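Local structure of putative nucleolar GTP-binding protein 1 (Plasmodium falciparum, 2QU8) at residues 69-74 and 194-199; 76-81 and 202-207; 89-94 and 100-105; 112-117 and 130-135; 118-121 and 125-128. The protein binds GDP and is probably a GTPase of the NOG1 family, whose relatives act in the nucleolus in making the large ribosomal subunit. All coordinates share one frame; numbering follows the deposited sequence.

Interaction 1: 69-74 and 194-199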
# COMPACT_ATOMS: atom_id res chain seq x y z
N GLY A 69 -3.33 -3.45 -12.15
CA GLY A 69 -2.98 -2.37 -13.07
C GLY A 69 -1.51 -2.45 -13.44
O GLY A 69 -0.72 -3.02 -12.69
N HIS A 70 -1.16 -1.90 -14.60
CA HIS A 70 0.22 -1.89 -15.08
C HIS A 70 0.65 -0.49 -15.48
O HIS A 70 -0.14 0.27 -16.07
CB HIS A 70 0.37 -2.83 -16.28
CG HIS A 70 -0.06 -4.24 -16.00
ND1 HIS A 70 0.80 -5.18 -15.47
CD2 HIS A 70 -1.25 -4.86 -16.15
CE1 HIS A 70 0.15 -6.32 -15.32
NE2 HIS A 70 -1.10 -6.15 -15.72
N PHE A 71 1.89 -0.14 -15.17
CA PHE A 71 2.47 1.13 -15.61
C PHE A 71 3.99 1.08 -15.65
O PHE A 71 4.62 0.24 -14.99
CB PHE A 71 1.98 2.31 -14.75
CG PHE A 71 2.44 2.25 -13.31
CD1 PHE A 71 3.60 2.90 -12.90
CD2 PHE A 71 1.70 1.55 -12.36
CE1 PHE A 71 4.02 2.85 -11.58
CE2 PHE A 71 2.12 1.49 -11.03
CZ PHE A 71 3.28 2.15 -10.64
N ASP A 72 4.58 1.97 -16.45
CA ASP A 72 6.01 2.16 -16.47
C ASP A 72 6.36 3.45 -15.76
O ASP A 72 5.65 4.45 -15.87
CB ASP A 72 6.54 2.21 -17.90
CG ASP A 72 6.14 1.00 -18.72
OD1 ASP A 72 5.97 -0.09 -18.14
OD2 ASP A 72 5.98 1.15 -19.95
N HIS A 73 7.46 3.40 -15.02
CA HIS A 73 8.04 4.60 -14.46
C HIS A 73 9.55 4.52 -14.54
O HIS A 73 10.17 3.60 -14.00
CB HIS A 73 7.59 4.81 -13.01
CG HIS A 73 7.99 6.15 -12.46
ND1 HIS A 73 7.55 7.34 -13.01
CD2 HIS A 73 8.79 6.48 -11.43
CE1 HIS A 73 8.06 8.34 -12.33
NE2 HIS A 73 8.82 7.85 -11.36
N LYS A 74 10.13 5.50 -15.23
CA LYS A 74 11.57 5.62 -15.40
C LYS A 74 12.17 4.32 -15.93
O LYS A 74 13.05 3.72 -15.31
CB LYS A 74 12.24 6.07 -14.09
CG LYS A 74 11.64 7.36 -13.48
CD LYS A 74 11.93 8.60 -14.33
CE LYS A 74 11.53 9.88 -13.59
NZ LYS A 74 12.29 11.09 -14.03
N GLN A 194 2.93 12.22 -7.77
CA GLN A 194 3.92 12.32 -6.68
C GLN A 194 3.87 11.14 -5.71
O GLN A 194 4.91 10.60 -5.34
CB GLN A 194 3.75 13.64 -5.91
CG GLN A 194 4.29 14.87 -6.63
CD GLN A 194 5.79 14.77 -6.96
OE1 GLN A 194 6.22 15.21 -8.03
NE2 GLN A 194 6.57 14.19 -6.05
N ALA A 195 2.66 10.75 -5.30
CA ALA A 195 2.46 9.59 -4.43
C ALA A 195 2.98 8.29 -5.06
O ALA A 195 3.59 7.46 -4.39
CB ALA A 195 0.99 9.46 -4.08
N LYS A 196 2.72 8.14 -6.35
CA LYS A 196 3.19 6.99 -7.12
C LYS A 196 4.73 6.95 -7.16
O LYS A 196 5.33 5.89 -6.98
CB LYS A 196 2.62 7.05 -8.54
CG LYS A 196 2.92 5.82 -9.39
CD LYS A 196 2.71 6.12 -10.87
CE LYS A 196 3.84 6.95 -11.46
NZ LYS A 196 5.16 6.35 -11.13
N ILE A 197 5.34 8.11 -7.37
CA ILE A 197 6.81 8.24 -7.38
C ILE A 197 7.46 7.86 -6.04
O ILE A 197 8.42 7.10 -6.01
CB ILE A 197 7.23 9.67 -7.85
CG1 ILE A 197 6.82 9.87 -9.32
CG2 ILE A 197 8.73 9.87 -7.67
CD1 ILE A 197 6.71 11.31 -9.77
N THR A 198 6.93 8.37 -4.92
CA THR A 198 7.50 8.02 -3.61
C THR A 198 7.36 6.53 -3.24
O THR A 198 8.25 5.96 -2.61
CB THR A 198 7.08 8.98 -2.45
OG1 THR A 198 6.68 8.21 -1.30
CG2 THR A 198 5.96 9.89 -2.85
N ALA A 199 6.25 5.90 -3.65
CA ALA A 199 6.08 4.45 -3.50
C ALA A 199 7.20 3.68 -4.21
O ALA A 199 7.88 2.86 -3.60
CB ALA A 199 4.71 4.00 -4.00

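Interaction 2: 76-81 and 202-207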
# COMPACT_ATOMS: atom_id res chain seq x y z
N ASN A 76 11.22 1.38 -15.99
CA ASN A 76 10.91 0.17 -15.25
C ASN A 76 9.43 -0.14 -15.28
O ASN A 76 8.60 0.76 -15.29
CB ASN A 76 11.39 0.30 -13.80
CG ASN A 76 12.89 0.35 -13.68
OD1 ASN A 76 13.55 -0.67 -13.51
ND2 ASN A 76 13.46 1.55 -13.78
N LYS A 77 9.10 -1.43 -15.31
CA LYS A 77 7.71 -1.87 -15.38
C LYS A 77 7.15 -2.19 -13.99
O LYS A 77 7.77 -2.89 -13.19
CB LYS A 77 7.57 -3.05 -16.33
CG LYS A 77 7.74 -2.68 -17.81
CD LYS A 77 7.41 -3.85 -18.73
CE LYS A 77 5.91 -4.08 -18.84
NZ LYS A 77 5.59 -5.48 -19.32
N TYR A 78 5.96 -1.66 -13.72
CA TYR A 78 5.31 -1.85 -12.43
C TYR A 78 3.92 -2.45 -12.56
O TYR A 78 3.25 -2.28 -13.58
CB TYR A 78 5.20 -0.51 -11.70
CG TYR A 78 6.52 0.06 -11.22
CD1 TYR A 78 6.99 -0.21 -9.93
CD2 TYR A 78 7.29 0.87 -12.05
CE1 TYR A 78 8.20 0.30 -9.49
CE2 TYR A 78 8.51 1.40 -11.60
CZ TYR A 78 8.95 1.11 -10.33
OH TYR A 78 10.16 1.63 -9.89
N GLN A 79 3.50 -3.16 -11.53
CA GLN A 79 2.09 -3.49 -11.37
C GLN A 79 1.54 -2.85 -10.09
O GLN A 79 2.28 -2.54 -9.16
CB GLN A 79 1.85 -4.99 -11.41
CG GLN A 79 2.61 -5.79 -10.37
CD GLN A 79 2.66 -7.28 -10.69
OE1 GLN A 79 2.31 -7.70 -11.80
NE2 GLN A 79 3.10 -8.08 -9.73
N ILE A 80 0.24 -2.62 -10.07
CA ILE A 80 -0.41 -2.11 -8.89
C ILE A 80 -1.67 -2.93 -8.64
O ILE A 80 -2.52 -3.07 -9.52
CB ILE A 80 -0.64 -0.56 -8.96
CG1 ILE A 80 -1.36 -0.05 -7.70
CG2 ILE A 80 -1.33 -0.15 -10.31
CD1 ILE A 80 -1.28 1.46 -7.50
N ILE A 81 -1.76 -3.52 -7.45
CA ILE A 81 -2.79 -4.51 -7.15
C ILE A 81 -3.80 -3.99 -6.13
O ILE A 81 -3.43 -3.40 -5.11
CB ILE A 81 -2.17 -5.85 -6.68
CG1 ILE A 81 -1.22 -6.39 -7.76
CG2 ILE A 81 -3.26 -6.90 -6.40
CD1 ILE A 81 -0.36 -7.55 -7.31
N LEU A 202 10.63 4.16 -2.56
CA LEU A 202 10.67 3.42 -1.30
C LEU A 202 10.96 1.95 -1.55
O LEU A 202 11.66 1.30 -0.77
CB LEU A 202 9.36 3.56 -0.51
CG LEU A 202 9.30 4.34 0.80
CD1 LEU A 202 8.08 3.89 1.60
CD2 LEU A 202 10.56 4.19 1.67
N LEU A 203 10.40 1.42 -2.64
CA LEU A 203 10.64 0.05 -3.06
C LEU A 203 12.11 -0.15 -3.42
O LEU A 203 12.75 -1.08 -2.94
CB LEU A 203 9.76 -0.31 -4.27
CG LEU A 203 9.10 -1.69 -4.37
CD1 LEU A 203 8.81 -2.03 -5.83
CD2 LEU A 203 9.89 -2.80 -3.70
N LYS A 204 12.63 0.75 -4.26
CA LYS A 204 14.04 0.71 -4.67
C LYS A 204 14.94 0.63 -3.44
O LYS A 204 15.72 -0.31 -3.30
CB LYS A 204 14.42 1.93 -5.51
CG LYS A 204 13.50 2.25 -6.71
CD LYS A 204 13.64 1.26 -7.88
CE LYS A 204 12.68 0.07 -7.75
NZ LYS A 204 11.25 0.51 -7.61
N ASN A 205 14.78 1.60 -2.54
CA ASN A 205 15.58 1.66 -1.32
C ASN A 205 15.53 0.40 -0.47
O ASN A 205 16.54 -0.02 0.10
CB ASN A 205 15.20 2.89 -0.48
CG ASN A 205 15.49 4.20 -1.21
OD1 ASN A 205 14.79 5.19 -1.00
ND2 ASN A 205 16.51 4.21 -2.06
N ASP A 206 14.35 -0.22 -0.41
CA ASP A 206 14.19 -1.50 0.29
C ASP A 206 14.88 -2.66 -0.42
O ASP A 206 15.54 -3.46 0.24
CB ASP A 206 12.72 -1.81 0.54
CG ASP A 206 12.22 -1.19 1.80
OD1 ASP A 206 12.11 0.06 1.84
OD2 ASP A 206 11.94 -1.94 2.77
N GLN A 207 14.71 -2.74 -1.73
CA GLN A 207 15.44 -3.73 -2.55
C GLN A 207 16.95 -3.60 -2.33
O GLN A 207 17.63 -4.61 -2.13
CB GLN A 207 15.08 -3.59 -4.03
CG GLN A 207 13.88 -4.45 -4.48
CD GLN A 207 13.33 -4.07 -5.86
OE1 GLN A 207 14.05 -3.58 -6.73
NE2 GLN A 207 12.03 -4.31 -6.06

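Interaction 3: 89-94 and 100-105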
# COMPACT_ATOMS: atom_id res chain seq x y z
N ARG A 89 -10.21 -4.67 5.23
CA ARG A 89 -10.84 -4.99 6.51
C ARG A 89 -9.93 -5.89 7.36
O ARG A 89 -9.03 -6.54 6.83
CB ARG A 89 -12.22 -5.62 6.31
CG ARG A 89 -12.24 -6.88 5.45
CD ARG A 89 -13.61 -7.08 4.83
NE ARG A 89 -13.77 -6.24 3.64
CZ ARG A 89 -14.93 -5.78 3.18
NH1 ARG A 89 -16.07 -6.09 3.80
NH2 ARG A 89 -14.95 -5.03 2.08
N ALA A 90 -10.18 -5.91 8.67
CA ALA A 90 -9.36 -6.67 9.60
C ALA A 90 -9.42 -8.17 9.31
O ALA A 90 -10.38 -8.67 8.72
CB ALA A 90 -9.77 -6.37 11.06
N PHE A 91 -8.36 -8.87 9.71
CA PHE A 91 -8.15 -10.27 9.33
C PHE A 91 -8.86 -11.31 10.20
O PHE A 91 -8.91 -12.49 9.83
CB PHE A 91 -6.65 -10.56 9.27
CG PHE A 91 -5.92 -9.79 8.20
CD1 PHE A 91 -6.50 -9.57 6.95
CD2 PHE A 91 -4.64 -9.30 8.44
CE1 PHE A 91 -5.83 -8.85 5.96
CE2 PHE A 91 -3.96 -8.61 7.45
CZ PHE A 91 -4.55 -8.38 6.21
N GLU A 92 -9.40 -10.88 11.34
CA GLU A 92 -10.06 -11.77 12.31
C GLU A 92 -11.11 -12.70 11.71
O GLU A 92 -11.27 -13.83 12.17
CB GLU A 92 -10.73 -10.95 13.40
CG GLU A 92 -9.83 -10.47 14.51
CD GLU A 92 -10.62 -9.76 15.60
OE1 GLU A 92 -11.40 -8.84 15.26
OE2 GLU A 92 -10.48 -10.13 16.79
N ASN A 93 -11.82 -12.21 10.70
CA ASN A 93 -12.96 -12.93 10.12
C ASN A 93 -12.60 -13.79 8.91
O ASN A 93 -13.43 -14.57 8.43
CB ASN A 93 -14.08 -11.95 9.76
CG ASN A 93 -14.70 -11.27 10.98
OD1 ASN A 93 -14.62 -11.78 12.10
ND2 ASN A 93 -15.32 -10.12 10.76
N ARG A 94 -11.37 -13.64 8.40
CA ARG A 94 -10.92 -14.42 7.24
C ARG A 94 -10.87 -15.91 7.56
O ARG A 94 -10.54 -16.31 8.68
CB ARG A 94 -9.53 -13.97 6.78
CG ARG A 94 -9.37 -12.51 6.37
CD ARG A 94 -10.36 -12.05 5.31
NE ARG A 94 -11.21 -10.99 5.86
CZ ARG A 94 -12.53 -11.03 5.94
NH1 ARG A 94 -13.21 -12.07 5.47
NH2 ARG A 94 -13.18 -10.01 6.48
N THR A 100 -4.41 -17.36 3.11
CA THR A 100 -3.33 -17.82 2.23
C THR A 100 -3.17 -16.87 1.05
O THR A 100 -2.04 -16.58 0.62
CB THR A 100 -3.56 -19.25 1.68
OG1 THR A 100 -4.63 -19.23 0.72
CG2 THR A 100 -3.90 -20.22 2.80
N THR A 101 -4.30 -16.39 0.54
CA THR A 101 -4.33 -15.38 -0.51
C THR A 101 -3.69 -14.08 -0.00
O THR A 101 -2.81 -13.52 -0.65
CB THR A 101 -5.77 -15.12 -1.03
OG1 THR A 101 -6.41 -16.37 -1.34
CG2 THR A 101 -5.75 -14.27 -2.27
N ILE A 102 -4.12 -13.62 1.17
CA ILE A 102 -3.57 -12.42 1.78
C ILE A 102 -2.06 -12.57 2.01
O ILE A 102 -1.27 -11.68 1.65
CB ILE A 102 -4.29 -12.07 3.12
CG1 ILE A 102 -5.70 -11.55 2.84
CG2 ILE A 102 -3.50 -11.03 3.92
CD1 ILE A 102 -6.63 -11.65 4.03
N THR A 103 -1.67 -13.69 2.61
CA THR A 103 -0.27 -13.99 2.87
C THR A 103 0.55 -14.09 1.58
O THR A 103 1.66 -13.58 1.52
CB THR A 103 -0.13 -15.26 3.74
OG1 THR A 103 -0.98 -15.14 4.89
CG2 THR A 103 1.30 -15.44 4.19
N ALA A 104 -0.01 -14.71 0.54
CA ALA A 104 0.67 -14.82 -0.76
C ALA A 104 1.01 -13.44 -1.36
O ALA A 104 2.09 -13.25 -1.92
CB ALA A 104 -0.15 -15.65 -1.74
N LEU A 105 0.08 -12.50 -1.22
CA LEU A 105 0.27 -11.11 -1.65
C LEU A 105 1.35 -10.38 -0.85
O LEU A 105 2.10 -9.58 -1.41
CB LEU A 105 -1.05 -10.35 -1.53
CG LEU A 105 -1.89 -10.34 -2.80
CD1 LEU A 105 -3.33 -10.03 -2.47
CD2 LEU A 105 -1.32 -9.33 -3.80

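Interaction 4: 112-117 and 130-135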
# COMPACT_ATOMS: atom_id res chain seq x y z
N ILE A 112 3.72 -1.32 0.13
CA ILE A 112 2.30 -1.13 0.46
C ILE A 112 1.92 0.33 0.30
O ILE A 112 2.65 1.21 0.76
CB ILE A 112 1.95 -1.54 1.92
CG1 ILE A 112 2.63 -2.87 2.30
CG2 ILE A 112 0.41 -1.59 2.15
CD1 ILE A 112 2.24 -4.07 1.44
N LEU A 113 0.81 0.59 -0.38
CA LEU A 113 0.20 1.91 -0.30
C LEU A 113 -1.11 1.76 0.46
O LEU A 113 -2.09 1.25 -0.08
CB LEU A 113 -0.03 2.51 -1.70
CG LEU A 113 -0.74 3.88 -1.79
CD1 LEU A 113 -0.12 4.95 -0.88
CD2 LEU A 113 -0.76 4.36 -3.23
N PHE A 114 -1.09 2.17 1.73
CA PHE A 114 -2.27 2.18 2.59
C PHE A 114 -2.90 3.56 2.55
O PHE A 114 -2.30 4.55 3.00
CB PHE A 114 -1.95 1.76 4.04
CG PHE A 114 -3.19 1.57 4.90
CD1 PHE A 114 -3.78 0.31 5.02
CD2 PHE A 114 -3.78 2.65 5.55
CE1 PHE A 114 -4.93 0.13 5.79
CE2 PHE A 114 -4.93 2.48 6.32
CZ PHE A 114 -5.50 1.22 6.44
N ILE A 115 -4.11 3.61 2.00
CA ILE A 115 -4.79 4.87 1.80
C ILE A 115 -5.79 5.15 2.92
O ILE A 115 -6.63 4.30 3.24
CB ILE A 115 -5.49 4.94 0.42
CG1 ILE A 115 -4.45 4.72 -0.70
CG2 ILE A 115 -6.24 6.28 0.27
CD1 ILE A 115 -4.99 4.80 -2.12
N ILE A 116 -5.66 6.34 3.50
CA ILE A 116 -6.61 6.88 4.46
C ILE A 116 -7.35 8.03 3.79
O ILE A 116 -6.73 8.98 3.29
CB ILE A 116 -5.90 7.40 5.76
CG1 ILE A 116 -5.20 6.24 6.50
CG2 ILE A 116 -6.89 8.14 6.68
CD1 ILE A 116 -4.30 6.68 7.66
N ASP A 117 -8.67 7.92 3.76
CA ASP A 117 -9.56 9.00 3.35
C ASP A 117 -9.74 9.98 4.53
O ASP A 117 -10.54 9.74 5.44
CB ASP A 117 -10.90 8.40 2.89
CG ASP A 117 -11.96 9.45 2.60
OD1 ASP A 117 -11.64 10.66 2.51
OD2 ASP A 117 -13.14 9.06 2.45
N ILE A 130 -6.97 4.19 10.93
CA ILE A 130 -5.66 3.91 11.52
C ILE A 130 -5.69 2.58 12.28
O ILE A 130 -4.78 1.76 12.16
CB ILE A 130 -5.16 5.08 12.39
CG1 ILE A 130 -4.75 6.26 11.50
CG2 ILE A 130 -3.97 4.64 13.23
CD1 ILE A 130 -4.32 7.53 12.25
N ASN A 131 -6.75 2.36 13.06
CA ASN A 131 -6.98 1.05 13.68
C ASN A 131 -6.92 -0.09 12.68
O ASN A 131 -6.32 -1.13 12.96
CB ASN A 131 -8.32 1.03 14.42
CG ASN A 131 -8.28 1.80 15.74
OD1 ASN A 131 -7.31 2.51 16.04
ND2 ASN A 131 -9.34 1.66 16.52
N LEU A 132 -7.53 0.09 11.51
CA LEU A 132 -7.43 -0.90 10.44
C LEU A 132 -5.98 -1.13 10.02
O LEU A 132 -5.55 -2.27 9.86
CB LEU A 132 -8.28 -0.50 9.22
CG LEU A 132 -8.14 -1.30 7.92
CD1 LEU A 132 -8.46 -2.78 8.12
CD2 LEU A 132 -9.01 -0.72 6.81
N PHE A 133 -5.23 -0.03 9.86
CA PHE A 133 -3.82 -0.10 9.46
C PHE A 133 -2.98 -0.95 10.41
O PHE A 133 -2.22 -1.81 9.97
CB PHE A 133 -3.21 1.29 9.32
CG PHE A 133 -1.72 1.26 9.11
CD1 PHE A 133 -1.18 0.81 7.91
CD2 PHE A 133 -0.85 1.64 10.13
CE1 PHE A 133 0.19 0.77 7.71
CE2 PHE A 133 0.53 1.60 9.94
CZ PHE A 133 1.05 1.16 8.73
N TYR A 134 -3.12 -0.71 11.71
CA TYR A 134 -2.37 -1.49 12.70
C TYR A 134 -2.77 -2.95 12.66
O TYR A 134 -1.93 -3.84 12.78
CB TYR A 134 -2.59 -0.95 14.12
CG TYR A 134 -2.04 0.44 14.38
CD1 TYR A 134 -0.74 0.78 14.03
CD2 TYR A 134 -2.83 1.39 14.99
CE1 TYR A 134 -0.24 2.08 14.29
CE2 TYR A 134 -2.35 2.66 15.26
CZ TYR A 134 -1.07 3.01 14.91
OH TYR A 134 -0.63 4.29 15.19
N SER A 135 -4.06 -3.19 12.46
CA SER A 135 -4.64 -4.52 12.50
C SER A 135 -4.11 -5.42 11.38
O SER A 135 -4.09 -6.65 11.52
CB SER A 135 -6.17 -4.42 12.46
OG SER A 135 -6.76 -5.61 11.97

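Interaction 5: 118-121 and 125-128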
# COMPACT_ATOMS: atom_id res chain seq x y z
N ILE A 118 -8.98 11.08 4.51
CA ILE A 118 -9.02 12.06 5.61
C ILE A 118 -10.27 12.93 5.62
O ILE A 118 -10.49 13.67 6.58
CB ILE A 118 -7.77 12.98 5.67
CG1 ILE A 118 -7.52 13.72 4.35
CG2 ILE A 118 -6.55 12.20 6.16
CD1 ILE A 118 -6.65 14.98 4.52
N SER A 119 -11.08 12.86 4.57
CA SER A 119 -12.39 13.51 4.57
C SER A 119 -13.46 12.68 5.30
O SER A 119 -14.54 13.20 5.63
CB SER A 119 -12.85 13.81 3.14
OG SER A 119 -13.33 12.65 2.47
N GLU A 120 -13.16 11.40 5.54
CA GLU A 120 -14.04 10.43 6.21
C GLU A 120 -15.35 10.09 5.46
O GLU A 120 -16.21 9.39 6.00
CB GLU A 120 -14.31 10.83 7.67
CG GLU A 120 -13.06 10.82 8.53
CD GLU A 120 -13.25 11.50 9.88
OE1 GLU A 120 -14.27 12.18 10.08
OE2 GLU A 120 -12.36 11.36 10.75
N GLN A 121 -15.47 10.56 4.22
CA GLN A 121 -16.62 10.26 3.35
C GLN A 121 -16.79 8.76 3.08
O GLN A 121 -17.89 8.31 2.76
CB GLN A 121 -16.53 11.04 2.03
CG GLN A 121 -16.70 12.56 2.16
CD GLN A 121 -16.90 13.28 0.81
OE1 GLN A 121 -16.78 12.68 -0.26
NE2 GLN A 121 -17.21 14.57 0.87
N THR A 125 -14.00 6.89 10.44
CA THR A 125 -13.19 8.02 10.89
C THR A 125 -11.72 7.74 10.63
O THR A 125 -11.32 6.61 10.40
CB THR A 125 -13.36 8.32 12.40
OG1 THR A 125 -12.94 7.19 13.16
CG2 THR A 125 -14.81 8.67 12.74
N ILE A 126 -10.91 8.79 10.67
CA ILE A 126 -9.47 8.62 10.55
C ILE A 126 -8.95 7.60 11.58
O ILE A 126 -8.15 6.75 11.23
CB ILE A 126 -8.74 9.98 10.65
CG1 ILE A 126 -8.98 10.78 9.37
CG2 ILE A 126 -7.24 9.76 10.92
CD1 ILE A 126 -8.79 12.29 9.49
N LYS A 127 -9.45 7.66 12.81
CA LYS A 127 -9.02 6.74 13.88
C LYS A 127 -9.38 5.29 13.58
O LYS A 127 -8.58 4.37 13.86
CB LYS A 127 -9.60 7.15 15.24
CG LYS A 127 -9.23 6.21 16.40
CD LYS A 127 -9.82 6.70 17.73
CE LYS A 127 -9.37 5.81 18.89
NZ LYS A 127 -7.87 5.75 19.02
N GLU A 128 -10.57 5.07 13.04
CA GLU A 128 -11.01 3.73 12.65
C GLU A 128 -10.15 3.21 11.48
O GLU A 128 -9.85 2.02 11.41
CB GLU A 128 -12.49 3.71 12.27
CG GLU A 128 -13.43 3.91 13.46
CD GLU A 128 -14.89 4.06 13.05
OE1 GLU A 128 -15.18 4.84 12.13
OE2 GLU A 128 -15.76 3.39 13.66

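Interaction 1: 69-74 and 194-199
Strand 69-73, carrying Phe71 and His73, passes helix 194-199, carrying Lys196 and Ile197, at 77° with the two axes 10.8 Å apart. Lys196 bridges the two elements, touching both Phe71 and His73. Its CG lies anti to the backbone N (chi1 -174°), which sends the chain out toward the strand, and bends at chi3 and chi4 then turn the ammonium toward the imidazole of His73. NZ ends over one face of that ring, offset toward the rim and 3.1 Å from His73 CG. The opposite face is covered by Lys74 CG, so the imidazole lies between parts of two lysines. Further back along the same chain, Lys196 CD makes an off-centre CH-pi contact with Phe71, 4.1 Å from the ring centroid, the lysine running antiparallel to the phenylalanine side chain. The pairing belongs to a Ras-like G domain: strands 66-73 and 76-82 form the antiparallel hairpin of the sheet, and the first part of the C-terminal helix 192-222 packs on one sheet face. Phe71 also meets Tyr78 of the neighbouring strand, the two rings nearly parallel, while Ala199 touches Ile32 deeper in. Ile197 lies crosswise to the imidazole, its CG1 3.5 Å from His73 NE2.

Interaction 2: 76-81 and 202-207
Tyr78 reaches from strand 76-81 toward helix 202-207 and presents the edge of its ring to Lys204 and Leu203. The hydroxyl is the working end: Lys204 NZ donates a hydrogen bond of 2.8 Å to Tyr78 OH. The ammonium lies in the plane of the ring, and the angle CZ-OH...NZ is about 117°, close to what a phenol oxygen acting as acceptor prefers. NZ also passes alongside the rim, 3.6 Å from Tyr78 CE1. Lys204 starts out along the helix surface rather than at the strand, and successive bends at chi2, chi3 and chi4 fold its end back to the phenol. One turn earlier the carbonyl of Cys200 takes a second hydrogen bond from the same NZ, so the lysine is held to its own helix as well as to the sheet. Leu203 sets off toward the strand, and its CD1 meets the same ring edge loosely, 4.4 Å from Tyr78 CE1. The phenol ring has a further charged partner in Lys30 of the next strand, which makes a cation-pi contact with it. In this Ras-like fold the contact joins the hairpin strand 76-82 to helix 192-222, further along the helix from its start. With two lysines close to one phenol, the local positive charge would probably make the hydroxyl somewhat more acidic, and two acceptors on NZ restrict how the ammonium can turn.

Interaction 3: 89-94 and 100-105
Ile102 on helix 100-105 meets Phe91 and Arg94 of segment 89-94, and what passes between them is apolar contact. Its CD1 approaches the Phe91 ring obliquely, 3.5 Å from CE1 of that residue. The other branch helps: Ile102 CG2 lies 3.7 Å from Phe91 CZ, so the isoleucine grips the outer part of the ring with both methyls. Phe91 meets Ile102 head-on from the loop, while the arginine chain runs crosswise to it. From Arg94 it is the aliphatic part that touches, CG standing 3.7 Å from Ile102 CD1. A fold in the arginine at chi2 (-54°) brings CD close as well, 4.0 Å from the same methyl. Around this group Met99, Ile136 and Val139 also pack on Phe91.

The backbone bonds stay within each segment. Arg94 N bonds to Phe91 O at 3.1 Å, closing a turn that holds the phenylalanine and arginine side chains near one another. The loop between strand 76-82 and helix 96-106 probably corresponds to the switch II region of Ras-like GTPases. A charged link from Arg94 NH1 to Glu98 of the helix is long and weak. Between 89-94 and 100-105 themselves, the fit therefore depends on the shape of the Ile102 methyls against the ring and the arginine's aliphatic part, without a directional bond.

Interaction 4: 112-117 and 130-135
Phe114 and Phe133 form the heart of a contact within a beta-alpha-beta crossover, in which helix 126-137 connects the parallel strands 110-117 and 145-150 of the G domain. Strand and helix run nearly antiparallel, at 161°, with axes 9.6 Å apart. The two rings make an edge-to-face pair: the edge of Phe133 is turned to the face of Phe114, with planes at 63° and centroids 5.2 Å apart. Phe133 CB sits over the same ring as a CH-pi donor, 3.8 Å from its centroid. Phe114 can lie under the helix because its CG is anti to the backbone N (chi1 -172°), which carries the ring straight out from the strand. Leu132 comes at the ring edge instead of the face, its CG 3.9 Å from Phe114 CZ. Toward the end of the strand, Ile116 CD1 meets Ile130 CG1 at 3.9 Å, the two chains passing at a slant.

A second shell holds this group in place. Ile147 touches both Ile116 and Phe133, and helix 162-174 lends Leu167, Ile168 and Ile171 to the outer side of Ile130 and Phe133. Phe114 also rests on Ser35, at the end of strand 30-35. Closest to the helix backbone, Phe114 CZ stands 3.7 Å from Phe133 N.

Interaction 5: 118-121 and 125-128
A capping box starts helix 126-137, and the loop that leads to it carries Gln121 of the GDP pocket and Glu120, which bonds to the new helix. Thr125 is the N-cap. Its OG1 lies between the backbone N and the carbonyl carbon (chi1 61°), where it accepts from Glu128 N at 3.2 Å. The reciprocal bond runs from Thr125 N to Glu128 OE1 at 2.9 Å, using the anti lone pair of that oxygen. Across the contact, Glu120 OE2 takes the N-H of Ile126 at 3.0 Å. That bond is nearly straight, 167° at the hydrogen, although the donor comes on the anti side and 28° out of the carboxylate plane. An extended Glu120 chain brings the group alongside the backbone, with OE2 just 3.4 Å from Thr125 CA. Two backbone N-H groups of the first turn, those of Ile126 and Glu128, thus find side-chain acceptors, and two carboxylates gathered at the N-terminal end would probably be favoured by the helix dipole. The apolar half of the contact is made by Ile126, whose CD1 meets Ile118 O at 3.6 Å. The same methyl packs on Ile118 CB at 4.0 Å, the two isoleucines running alongside each other. Behind them, Ile118 is tied by a backbone bond to Asn150 on strand 145-150, while Ile126 leans on Asn164 and Lys127 on Leu167, both of helix 162-174.

After strand 30-35, helix 42-49 and strand 54-57, the chain forms the hairpin 66-73/76-82. Interactions 1 and 2 close about 120 residues later, when helix 192-222 returns to pack against them; because the strands and helix segments follow in the same order, these two long loops cross. Everything else falls within both loops. Interaction 3 closes a short loop onto helix 96-106, before interaction 4 opens on strand 110-117. Interaction 5 forms inside the loop of interaction 4, at the start of the same helix 126-137. Interactions 3 and 4 touch where Ala90 meets Ser135, and Ile81 on Leu105 joins interaction 2 to interaction 3. Interactions 1, 2 and 4 all reach the central sheet.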